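Local coordinates for protein 4-aminobutyrate transaminase (Acinetobacter baumannii, PDB 6WOP) that probably catalyses the pyridoxal-phosphate-dependent transfer of the amino group of 4-aminobutyrate to 2-oxoglutarate, as a class-III aminotransferase, at residues E207-E212 / R351-M356; S244-T249 / H310-A315. One frame throughout, in Å; residues are numbered along the deposited sequence.

Contact 1: E207-E212 / R351-M356; sequences EPVQGE and RALGSM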
loop_
_atom_site.group_PDB
_atom_site.type_symbol
_atom_site.label_atom_id
_atom_site.label_comp_id
_atom_site.label_asym_id
_atom_site.label_seq_id
_atom_site.Cartn_x
_atom_site.Cartn_y
_atom_site.Cartn_z
ATOM N N GLU A 207 16.984 3.572 16.746
ATOM C CA GLU A 207 18.257 3.107 17.309
ATOM C C GLU A 207 18.680 4.061 18.413
ATOM O O GLU A 207 18.822 5.268 18.144
ATOM C CB GLU A 207 19.306 3.088 16.201
ATOM C CG GLU A 207 19.044 2.082 15.076
ATOM C CD GLU A 207 19.765 2.487 13.813
ATOM O OE1 GLU A 207 19.137 3.227 12.979
ATOM O OE2 GLU A 207 20.958 2.079 13.683
ATOM N N PRO A 208 18.897 3.590 19.660
ATOM C CA PRO A 208 19.466 4.492 20.685
ATOM C C PRO A 208 20.797 5.084 20.253
ATOM O O PRO A 208 21.146 6.177 20.702
ATOM C CB PRO A 208 19.668 3.608 21.931
ATOM C CG PRO A 208 18.987 2.309 21.670
ATOM C CD PRO A 208 18.695 2.200 20.144
ATOM N N VAL A 209 21.572 4.413 19.399
ATOM C CA VAL A 209 22.741 5.014 18.756
ATOM C C VAL A 209 22.620 4.667 17.269
ATOM O O VAL A 209 22.812 3.507 16.895
ATOM C CB VAL A 209 24.083 4.476 19.315
ATOM C CG1 VAL A 209 25.185 5.271 18.700
ATOM C CG2 VAL A 209 24.188 4.578 20.888
ATOM N N GLN A 210 22.303 5.633 16.401
ATOM C CA GLN A 210 22.126 5.225 14.997
ATOM C C GLN A 210 23.441 4.677 14.475
ATOM O O GLN A 210 24.493 5.243 14.746
ATOM C CB GLN A 210 21.722 6.392 14.103
ATOM C CG GLN A 210 20.360 6.897 14.406
ATOM C CD GLN A 210 19.909 7.889 13.351
ATOM O OE1 GLN A 210 20.651 8.881 13.011
ATOM N NE2 GLN A 210 18.694 7.680 12.853
ATOM N N GLY A 211 23.367 3.573 13.736
ATOM C CA GLY A 211 24.562 2.814 13.346
ATOM C C GLY A 211 25.088 3.281 11.994
ATOM O O GLY A 211 25.946 4.159 11.900
ATOM N N GLU A 212 24.557 2.698 10.926
ATOM C CA GLU A 212 24.919 3.155 9.592
ATOM C C GLU A 212 24.707 4.657 9.438
ATOM O O GLU A 212 25.396 5.290 8.640
ATOM C CB GLU A 212 24.100 2.385 8.551
ATOM C CG GLU A 212 24.064 0.862 8.774
ATOM C CD GLU A 212 25.454 0.163 8.748
ATOM O OE1 GLU A 212 26.274 0.445 7.842
ATOM O OE2 GLU A 212 25.695 -0.688 9.625
ATOM N N ARG A 351 31.891 11.587 17.988
ATOM C CA ARG A 351 30.716 11.096 18.700
ATOM C C ARG A 351 31.069 9.799 19.397
ATOM O O ARG A 351 31.835 9.004 18.857
ATOM C CB ARG A 351 29.544 10.857 17.754
ATOM C CG ARG A 351 29.119 12.188 17.102
ATOM C CD ARG A 351 27.906 12.030 16.201
ATOM N NE ARG A 351 28.187 11.418 14.890
ATOM C CZ ARG A 351 28.588 12.070 13.796
ATOM N NH1 ARG A 351 28.815 13.394 13.822
ATOM N NH2 ARG A 351 28.776 11.385 12.671
ATOM N N ALA A 352 30.478 9.550 20.563
ATOM C CA ALA A 352 30.954 8.397 21.339
ATOM C C ALA A 352 29.928 7.997 22.387
ATOM O O ALA A 352 29.435 8.848 23.148
ATOM C CB ALA A 352 32.258 8.726 22.034
ATOM N N LEU A 353 29.623 6.709 22.450
ATOM C CA LEU A 353 29.056 6.139 23.669
ATOM C C LEU A 353 29.776 4.818 23.910
ATOM O O LEU A 353 29.673 3.922 23.072
ATOM C CB LEU A 353 27.549 5.936 23.540
ATOM C CG LEU A 353 26.927 5.500 24.869
ATOM C CD1 LEU A 353 27.053 6.582 25.895
ATOM C CD2 LEU A 353 25.460 5.117 24.632
ATOM N N GLY A 354 30.583 4.732 24.984
ATOM C CA GLY A 354 31.320 3.487 25.194
ATOM C C GLY A 354 32.330 3.315 24.073
ATOM O O GLY A 354 33.137 4.208 23.786
ATOM N N SER A 355 32.270 2.159 23.413
ATOM C CA SER A 355 33.125 1.981 22.244
ATOM C C SER A 355 32.302 1.914 20.974
ATOM O O SER A 355 32.788 1.437 19.955
ATOM C CB SER A 355 34.018 0.731 22.384
ATOM O OG SER A 355 35.217 1.037 23.142
ATOM N N MET A 356 31.149 2.599 20.988
ATOM C CA MET A 356 30.479 3.011 19.763
ATOM C C MET A 356 30.962 4.437 19.500
ATOM O O MET A 356 30.364 5.409 19.984
ATOM C CB MET A 356 28.962 2.923 19.901
ATOM C CG MET A 356 28.334 2.261 18.735
ATOM S SD MET A 356 26.631 1.904 18.991
ATOM C CE MET A 356 26.180 1.762 17.285
#

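Contact 2: S244-T249 / H310-A315; sequences SGFART and HAVIDA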
loop_
_atom_site.group_PDB
_atom_site.type_symbol
_atom_site.label_atom_id
_atom_site.label_comp_id
_atom_site.label_asym_id
_atom_site.label_seq_id
_atom_site.Cartn_x
_atom_site.Cartn_y
_atom_site.Cartn_z
ATOM N N SER A 244 23.964 -1.659 18.471
ATOM C CA SER A 244 24.382 -1.059 19.753
ATOM C C SER A 244 24.524 -2.056 20.900
ATOM O O SER A 244 24.999 -1.666 21.970
ATOM C CB SER A 244 23.357 -0.008 20.182
ATOM O OG SER A 244 22.068 -0.587 20.202
ATOM N N GLY A 245 23.974 -3.274 20.750
ATOM C CA GLY A 245 23.817 -4.219 21.849
ATOM C C GLY A 245 25.086 -4.988 22.165
ATOM O O GLY A 245 26.124 -4.838 21.511
ATOM N N PHE A 246 24.991 -5.795 23.231
ATOM C CA PHE A 246 26.066 -6.697 23.671
ATOM C C PHE A 246 27.397 -5.969 23.851
ATOM O O PHE A 246 28.436 -6.339 23.278
ATOM C CB PHE A 246 26.129 -7.894 22.716
ATOM C CG PHE A 246 24.909 -8.661 22.859
ATOM C CD1 PHE A 246 24.802 -9.510 23.922
ATOM C CD2 PHE A 246 23.792 -8.328 22.130
ATOM C CE1 PHE A 246 23.643 -10.144 24.221
ATOM C CE2 PHE A 246 22.588 -8.938 22.419
ATOM C CZ PHE A 246 22.532 -9.875 23.456
ATOM N N ALA A 247 27.331 -4.963 24.738
ATOM C CA ALA A 247 28.437 -4.305 25.454
ATOM C C ALA A 247 29.115 -3.216 24.627
ATOM O O ALA A 247 30.014 -2.534 25.154
ATOM C CB ALA A 247 29.491 -5.303 25.936
ATOM N N ARG A 248 28.684 -2.975 23.393
ATOM C CA ARG A 248 29.346 -1.971 22.542
ATOM C C ARG A 248 29.445 -0.604 23.210
ATOM O O ARG A 248 30.457 0.091 23.086
ATOM C CB ARG A 248 28.585 -1.838 21.217
ATOM C CG ARG A 248 29.332 -1.132 20.109
ATOM C CD ARG A 248 30.413 -2.075 19.521
ATOM N NE ARG A 248 31.655 -1.364 19.381
ATOM C CZ ARG A 248 32.808 -1.971 19.141
ATOM N NH1 ARG A 248 32.851 -3.317 19.011
ATOM N NH2 ARG A 248 33.924 -1.247 19.079
ATOM N N THR A 249 28.408 -0.197 23.931
ATOM C CA THR A 249 28.330 1.169 24.441
ATOM C C THR A 249 28.773 1.244 25.882
ATOM O O THR A 249 28.605 2.284 26.511
ATOM C CB THR A 249 26.908 1.721 24.335
ATOM O OG1 THR A 249 26.043 0.981 25.223
ATOM C CG2 THR A 249 26.440 1.637 22.888
ATOM N N HIS A 310 25.251 -18.007 24.301
ATOM C CA HIS A 310 25.466 -18.227 25.734
ATOM C C HIS A 310 26.907 -17.896 26.104
ATOM O O HIS A 310 27.170 -17.384 27.196
ATOM C CB HIS A 310 25.175 -19.686 26.139
ATOM C CG HIS A 310 23.730 -19.965 26.377
ATOM N ND1 HIS A 310 23.059 -19.543 27.509
ATOM C CD2 HIS A 310 22.827 -20.642 25.627
ATOM C CE1 HIS A 310 21.794 -19.941 27.445
ATOM N NE2 HIS A 310 21.631 -20.621 26.317
ATOM N N ALA A 311 27.855 -18.262 25.225
ATOM C CA ALA A 311 29.247 -18.031 25.568
ATOM C C ALA A 311 29.600 -16.564 25.387
ATOM O O ALA A 311 30.501 -16.055 26.074
ATOM C CB ALA A 311 30.181 -18.906 24.733
ATOM N N VAL A 312 28.899 -15.864 24.494
ATOM C CA VAL A 312 29.122 -14.413 24.375
ATOM C C VAL A 312 28.750 -13.705 25.681
ATOM O O VAL A 312 29.485 -12.846 26.203
ATOM C CB VAL A 312 28.290 -13.842 23.206
ATOM C CG1 VAL A 312 28.191 -12.288 23.344
ATOM C CG2 VAL A 312 28.875 -14.261 21.858
ATOM N N ILE A 313 27.570 -14.021 26.216
ATOM C CA ILE A 313 27.185 -13.409 27.470
ATOM C C ILE A 313 28.177 -13.776 28.551
ATOM O O ILE A 313 28.543 -12.934 29.384
ATOM C CB ILE A 313 25.762 -13.843 27.838
ATOM C CG1 ILE A 313 24.813 -13.328 26.752
ATOM C CG2 ILE A 313 25.376 -13.420 29.308
ATOM C CD1 ILE A 313 23.417 -13.822 26.955
ATOM N N ASP A 314 28.564 -15.051 28.611
ATOM C CA ASP A 314 29.572 -15.461 29.599
ATOM C C ASP A 314 30.811 -14.597 29.477
ATOM O O ASP A 314 31.387 -14.139 30.473
ATOM C CB ASP A 314 29.976 -16.917 29.320
ATOM C CG ASP A 314 28.960 -17.923 29.787
ATOM O OD1 ASP A 314 27.998 -17.516 30.455
ATOM O OD2 ASP A 314 29.160 -19.158 29.511
ATOM N N ALA A 315 31.272 -14.403 28.240
ATOM C CA ALA A 315 32.555 -13.723 28.058
ATOM C C ALA A 315 32.415 -12.257 28.426
ATOM O O ALA A 315 33.292 -11.688 29.091
ATOM C CB ALA A 315 33.041 -13.853 26.604
#

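Contact 1: E207-E212 / R351-M356
V209 meets M356 and L353 in a purely apolar contact, a worked example of apolar side chains meeting between two different parts of a class-III aminotransferase fold. V209 is the shared partner, and M356 makes the closer approach to it. Extended beyond CG, the methionine slides past the valine in the opposite direction, with M356 SD 3.6 Å from V209 CB and V209 CG1 almost as near. The terminal methyl lies near the V209 carbonyl, M356 CE being 3.8 Å from V209 O, and only loosely near G211 CA. V209 has CG1 anti to its backbone N (chi1 -174°), and this turns the other branch, V209 CG2, to L353 CD2 at 4.0 Å.

The hydrogen bonds within the two segments shape each of them separately. M356 N to L353 O closes a type II' turn whose second residue, G354, has positive phi, and L353 N to M356 O completes the hydrogen-bonded pair of the two-residue hairpin, both at 2.9 Å. Both side chains of the pair point toward the valine. In the facing loop, G211 N donates to E207 OE2 at 2.8 Å, reaching the oxygen from 46° out of the carboxylate plane, while F139 N holds E207 OE1.

Around this centre, V217 touches both V209 and L353, and F215 lies against M356. E212 has its own polar partners, R392 and Q243.

The chemistry implies that the largely buried contact between the loop after strand 201-206 and the hairpin is apolar, consistent with dispersion and exclusion of water, while polar bonds shape each segment.

Contact 2: S244-T249 / H310-A315
Chi1 of -66° and chi2 of -80° swing the F246 ring out from its loop to the helix, where I313 and V312 meet it. The bond from CA to CB of I313 does not point at the loop, but chi1 of -63° turns CG1 to the ring. I313 CG1 reaches the ring at its edge, close to the ring plane, 4.2 Å from F246 CE1. One residue earlier, V312 points its side chain toward the loop and sets V312 CG1 4.4 Å from F246 CD1, in an oblique approach.

F246 sits at the second position of a type I' turn running from G245 to R248, with both phi and psi positive, and this turn offers the ring to helix 303-318. I94 of helix 85-97 and L271 also touch the phenylalanine, while V63 of helix 61-71 packs on V312.

Of the two aliphatic partners, I313 alone is placed at the edge, and the spacing of both makes this light apolar packing. What the chemistry implies is a small, buried apolar contact between loop and helix, while the polar F246 O is satisfied by N55 ND2, outside both segments.

Both contacts are buried and apolar, yet they lie at different places in the fold. Contact 1 joins the loop after strand 201-206 to the hairpin between strands 347-353 and 356-361, which belong to the other large sheet; contact 2 sets a tight turn against helix 303-318. Sulfur and branched aliphatic groups do the work in the first, which buries twice the surface, and one phenylalanine ring against two aliphatic side chains in the second. Their centres are 15 Å apart, and the segment 244-249, which carries the turn, touches contact 1: S355 N lies 2.8 Å from R248 O in a probable hydrogen bond, while M356 packs on S244 and R248, and L353 on T249.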